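Local coordinates for glucokinase (PDB 6EDI), which probably phosphorylates D-glucose using ATP, as a glucokinase with an actin-like ATPase fold, at residues Trp36-Gly48 / Phe106-Pro118. Numbering follows the deposited sequence.
Sequences WSSGPIYVVCDVG and FLRRVASGAVSVP
Arg109 reaches from the turn before strand 110-117 to the carbonyls of Trp36 and Gly39 in the loop leading to strand 41-48. Its CB lies 3.5 Å from Gly39 O, and CG and CD pass along the same carbonyl. A bend at chi3 (-69°) then turns the guanidinium into the curve of the loop. NE bonds back to Ser105 O; NH1 donates to Gly39 O at 2.9 Å, on a lone pair; NH2 donates to Trp36 O at 2.8 Å in the carbonyl plane, with a weak second bond from NH1. Ser37 O sits 3.3 Å above the guanidinium plane, over its centre, without a hydrogen bond. Beside this group, Ile41 CD1 meets Phe106 CE1 at 3.8 Å, the two side chains crossing at about a right angle.

Beyond the turn the strands run parallel, their axes 14° apart. Ile41 O accepts from Ala111 N, Val43 N donates to Ser112 O, and Cys45 O and Val47 N bond to the backbone of Ser116. These are neighbouring inner strands of a mixed sheet, consistent with the actin-like ATPase fold. Ser116 OG donates to the anti side of Asp46 OD2, 3.1 Å away. The carbonyls round Arg109 probably stabilise its positive charge, and its bonds to Trp36 and Gly39 tie loop to turn.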
loop_
_atom_site.group_PDB
_atom_site.type_symbol
_atom_site.label_atom_id
_atom_site.label_comp_id
_atom_site.label_asym_id
_atom_site.label_seq_id
_atom_site.Cartn_x
_atom_site.Cartn_y
_atom_site.Cartn_z
ATOM N N TRP A 36 26.164 25.764 -0.082
ATOM C CA TRP A 36 26.426 24.779 0.960
ATOM C C TRP A 36 26.561 25.373 2.367
ATOM O O TRP A 36 26.406 24.654 3.355
ATOM C CB TRP A 36 27.677 23.956 0.620
ATOM C CG TRP A 36 27.477 23.130 -0.604
ATOM C CD1 TRP A 36 28.078 23.286 -1.826
ATOM C CD2 TRP A 36 26.564 22.037 -0.739
ATOM N NE1 TRP A 36 27.598 22.341 -2.704
ATOM C CE2 TRP A 36 26.667 21.563 -2.059
ATOM C CE3 TRP A 36 25.677 21.407 0.139
ATOM C CZ2 TRP A 36 25.907 20.483 -2.522
ATOM C CZ3 TRP A 36 24.930 20.345 -0.316
ATOM C CH2 TRP A 36 25.053 19.884 -1.632
ATOM N N SER A 37 26.878 26.664 2.459
ATOM C CA SER A 37 27.080 27.303 3.763
ATOM C C SER A 37 25.795 27.481 4.575
ATOM O O SER A 37 25.854 27.693 5.788
ATOM C CB SER A 37 27.783 28.656 3.610
ATOM O OG SER A 37 28.985 28.519 2.884
ATOM N N SER A 38 24.638 27.399 3.923
ATOM C CA SER A 38 23.378 27.592 4.643
ATOM C C SER A 38 22.268 26.614 4.252
ATOM O O SER A 38 22.319 25.975 3.199
ATOM C CB SER A 38 22.884 29.024 4.464
ATOM O OG SER A 38 22.376 29.209 3.157
ATOM N N GLY A 39 21.264 26.509 5.114
ATOM C CA GLY A 39 20.142 25.614 4.866
ATOM C C GLY A 39 20.351 24.204 5.376
ATOM O O GLY A 39 21.474 23.817 5.721
ATOM N N PRO A 40 19.265 23.415 5.413
ATOM C CA PRO A 40 19.354 22.024 5.852
ATOM C C PRO A 40 20.237 21.247 4.888
ATOM O O PRO A 40 20.297 21.578 3.707
ATOM C CB PRO A 40 17.914 21.515 5.714
ATOM C CG PRO A 40 17.051 22.746 5.462
ATOM C CD PRO A 40 17.963 23.725 4.801
ATOM N N ILE A 41 20.917 20.230 5.392
ATOM C CA ILE A 41 21.690 19.348 4.538
ATOM C C ILE A 41 21.108 17.942 4.635
ATOM O O ILE A 41 20.919 17.419 5.729
ATOM C CB ILE A 41 23.171 19.312 4.946
ATOM C CG1 ILE A 41 23.803 20.703 4.823
ATOM C CG2 ILE A 41 23.930 18.285 4.098
ATOM C CD1 ILE A 41 23.908 21.207 3.387
ATOM N N TYR A 42 20.837 17.327 3.483
ATOM C CA TYR A 42 20.318 15.965 3.444
ATOM C C TYR A 42 21.420 15.007 2.936
ATOM O O TYR A 42 21.938 15.163 1.828
ATOM C CB TYR A 42 19.042 15.907 2.587
ATOM C CG TYR A 42 17.985 16.945 2.979
ATOM C CD1 TYR A 42 17.019 16.655 3.933
ATOM C CD2 TYR A 42 17.962 18.206 2.387
ATOM C CE1 TYR A 42 16.061 17.593 4.295
ATOM C CE2 TYR A 42 17.016 19.157 2.743
ATOM C CZ TYR A 42 16.064 18.844 3.693
ATOM O OH TYR A 42 15.121 19.785 4.037
ATOM N N VAL A 43 21.810 14.057 3.783
ATOM C CA VAL A 43 22.858 13.100 3.435
ATOM C C VAL A 43 22.251 12.042 2.524
ATOM O O VAL A 43 21.154 11.519 2.797
ATOM C CB VAL A 43 23.519 12.485 4.678
ATOM C CG1 VAL A 43 24.283 11.223 4.321
ATOM C CG2 VAL A 43 24.473 13.505 5.321
ATOM N N VAL A 44 22.941 11.779 1.419
ATOM C CA VAL A 44 22.437 10.877 0.401
ATOM C C VAL A 44 23.469 9.802 0.127
ATOM O O VAL A 44 24.688 10.030 0.225
ATOM C CB VAL A 44 22.077 11.612 -0.931
ATOM C CG1 VAL A 44 21.225 12.802 -0.656
ATOM C CG2 VAL A 44 23.326 12.038 -1.690
ATOM N N CYS A 45 22.972 8.622 -0.210
ATOM C CA CYS A 45 23.822 7.475 -0.486
ATOM C C CYS A 45 22.998 6.459 -1.256
ATOM O O CYS A 45 21.839 6.219 -0.935
ATOM C CB CYS A 45 24.361 6.866 0.813
ATOM S SG CYS A 45 25.308 5.325 0.625
ATOM N N ASP A 46 23.591 5.889 -2.296
ATOM C CA ASP A 46 22.933 4.835 -3.048
ATOM C C ASP A 46 23.968 3.761 -3.348
ATOM O O ASP A 46 25.136 4.072 -3.613
ATOM C CB ASP A 46 22.309 5.390 -4.330
ATOM C CG ASP A 46 21.783 4.296 -5.256
ATOM O OD1 ASP A 46 22.565 3.800 -6.094
ATOM O OD2 ASP A 46 20.586 3.935 -5.154
ATOM N N VAL A 47 23.550 2.501 -3.257
ATOM C CA VAL A 47 24.417 1.374 -3.584
ATOM C C VAL A 47 23.900 0.653 -4.831
ATOM O O VAL A 47 22.705 0.410 -4.957
ATOM C CB VAL A 47 24.494 0.391 -2.422
ATOM C CG1 VAL A 47 25.435 -0.745 -2.761
ATOM C CG2 VAL A 47 24.989 1.097 -1.182
ATOM N N GLY A 48 24.792 0.349 -5.769
ATOM C CA GLY A 48 24.428 -0.407 -6.963
ATOM C C GLY A 48 25.659 -0.872 -7.724
ATOM O O GLY A 48 26.514 -0.058 -8.089
ATOM N N PHE A 106 28.862 22.678 9.315
ATOM C CA PHE A 106 28.204 21.857 8.300
ATOM C C PHE A 106 27.323 20.760 8.913
ATOM O O PHE A 106 26.126 20.665 8.628
ATOM C CB PHE A 106 29.253 21.227 7.381
ATOM C CG PHE A 106 28.676 20.590 6.148
ATOM C CD1 PHE A 106 28.133 21.381 5.140
ATOM C CD2 PHE A 106 28.686 19.211 5.990
ATOM C CE1 PHE A 106 27.600 20.805 3.991
ATOM C CE2 PHE A 106 28.161 18.623 4.844
ATOM C CZ PHE A 106 27.616 19.428 3.845
ATOM N N LEU A 107 27.933 19.937 9.759
ATOM C CA LEU A 107 27.278 18.756 10.295
ATOM C C LEU A 107 26.077 19.107 11.169
ATOM O O LEU A 107 25.162 18.306 11.317
ATOM C CB LEU A 107 28.273 17.884 11.069
ATOM C CG LEU A 107 29.387 17.198 10.284
ATOM C CD1 LEU A 107 30.319 16.436 11.221
ATOM C CD2 LEU A 107 28.816 16.259 9.218
ATOM N N ARG A 108 26.074 20.301 11.753
ATOM C CA ARG A 108 24.947 20.680 12.608
ATOM C C ARG A 108 23.687 20.922 11.793
ATOM O O ARG A 108 22.594 20.965 12.347
ATOM C CB ARG A 108 25.257 21.935 13.419
ATOM C CG ARG A 108 26.436 21.798 14.353
ATOM C CD ARG A 108 26.437 20.488 15.136
ATOM N NE ARG A 108 27.578 20.457 16.048
ATOM C CZ ARG A 108 28.815 20.160 15.668
ATOM N NH1 ARG A 108 29.051 19.857 14.397
ATOM N NH2 ARG A 108 29.809 20.168 16.552
ATOM N N ARG A 109 23.841 21.092 10.483
ATOM C CA ARG A 109 22.691 21.334 9.616
ATOM C C ARG A 109 22.203 20.070 8.915
ATOM O O ARG A 109 21.278 20.133 8.109
ATOM C CB ARG A 109 22.976 22.457 8.619
ATOM C CG ARG A 109 23.124 23.835 9.278
ATOM C CD ARG A 109 23.510 24.887 8.266
ATOM N NE ARG A 109 24.874 24.695 7.783
ATOM C CZ ARG A 109 25.203 24.482 6.513
ATOM N NH1 ARG A 109 24.264 24.434 5.575
ATOM N NH2 ARG A 109 26.478 24.325 6.180
ATOM N N VAL A 110 22.795 18.926 9.258
ATOM C CA VAL A 110 22.378 17.645 8.676
ATOM C C VAL A 110 20.983 17.329 9.184
ATOM O O VAL A 110 20.785 17.088 10.369
ATOM C CB VAL A 110 23.342 16.478 9.024
ATOM C CG1 VAL A 110 22.807 15.155 8.471
ATOM C CG2 VAL A 110 24.728 16.736 8.459
ATOM N N ALA A 111 20.014 17.348 8.278
ATOM C CA ALA A 111 18.615 17.187 8.652
ATOM C C ALA A 111 18.139 15.739 8.557
ATOM O O ALA A 111 17.101 15.377 9.129
ATOM C CB ALA A 111 17.734 18.115 7.809
ATOM N N SER A 112 18.904 14.911 7.842
ATOM C CA SER A 112 18.557 13.512 7.656
ATOM C C SER A 112 19.660 12.796 6.909
ATOM O O SER A 112 20.517 13.419 6.278
ATOM C CB SER A 112 17.279 13.367 6.840
ATOM O OG SER A 112 17.468 13.865 5.527
ATOM N N GLY A 113 19.618 11.474 6.975
ATOM C CA GLY A 113 20.510 10.638 6.195
ATOM C C GLY A 113 19.727 9.442 5.699
ATOM O O GLY A 113 18.812 8.955 6.377
ATOM N N ALA A 114 20.054 8.990 4.497
ATOM C CA ALA A 114 19.333 7.871 3.904
ATOM C C ALA A 114 20.246 7.059 3.003
ATOM O O ALA A 114 21.132 7.609 2.351
ATOM C CB ALA A 114 18.147 8.371 3.103
ATOM N N VAL A 115 20.003 5.751 2.946
ATOM C CA VAL A 115 20.750 4.900 2.034
ATOM C C VAL A 115 19.792 4.080 1.196
ATOM O O VAL A 115 19.017 3.295 1.734
ATOM C CB VAL A 115 21.728 3.963 2.764
ATOM C CG1 VAL A 115 22.551 3.157 1.739
ATOM C CG2 VAL A 115 22.657 4.755 3.658
ATOM N N SER A 116 19.837 4.300 -0.117
ATOM C CA SER A 116 19.091 3.490 -1.080
ATOM C C SER A 116 19.929 2.263 -1.400
ATOM O O SER A 116 21.087 2.392 -1.813
ATOM C CB SER A 116 18.838 4.273 -2.369
ATOM O OG SER A 116 18.095 3.502 -3.301
ATOM N N VAL A 117 19.351 1.081 -1.196
ATOM C CA VAL A 117 20.053 -0.172 -1.444
ATOM C C VAL A 117 19.251 -1.069 -2.373
ATOM O O VAL A 117 18.015 -1.070 -2.334
ATOM C CB VAL A 117 20.385 -0.925 -0.132
ATOM C CG1 VAL A 117 21.359 -0.130 0.702
ATOM C CG2 VAL A 117 19.115 -1.217 0.661
ATOM N N PRO A 118 19.953 -1.827 -3.226
ATOM C CA PRO A 118 19.306 -2.725 -4.180
ATOM C C PRO A 118 19.136 -4.103 -3.557
ATOM O O PRO A 118 19.764 -5.079 -3.977
ATOM C CB PRO A 118 20.319 -2.789 -5.323
ATOM C CG PRO A 118 21.659 -2.690 -4.618
ATOM C CD PRO A 118 21.424 -1.866 -3.352
#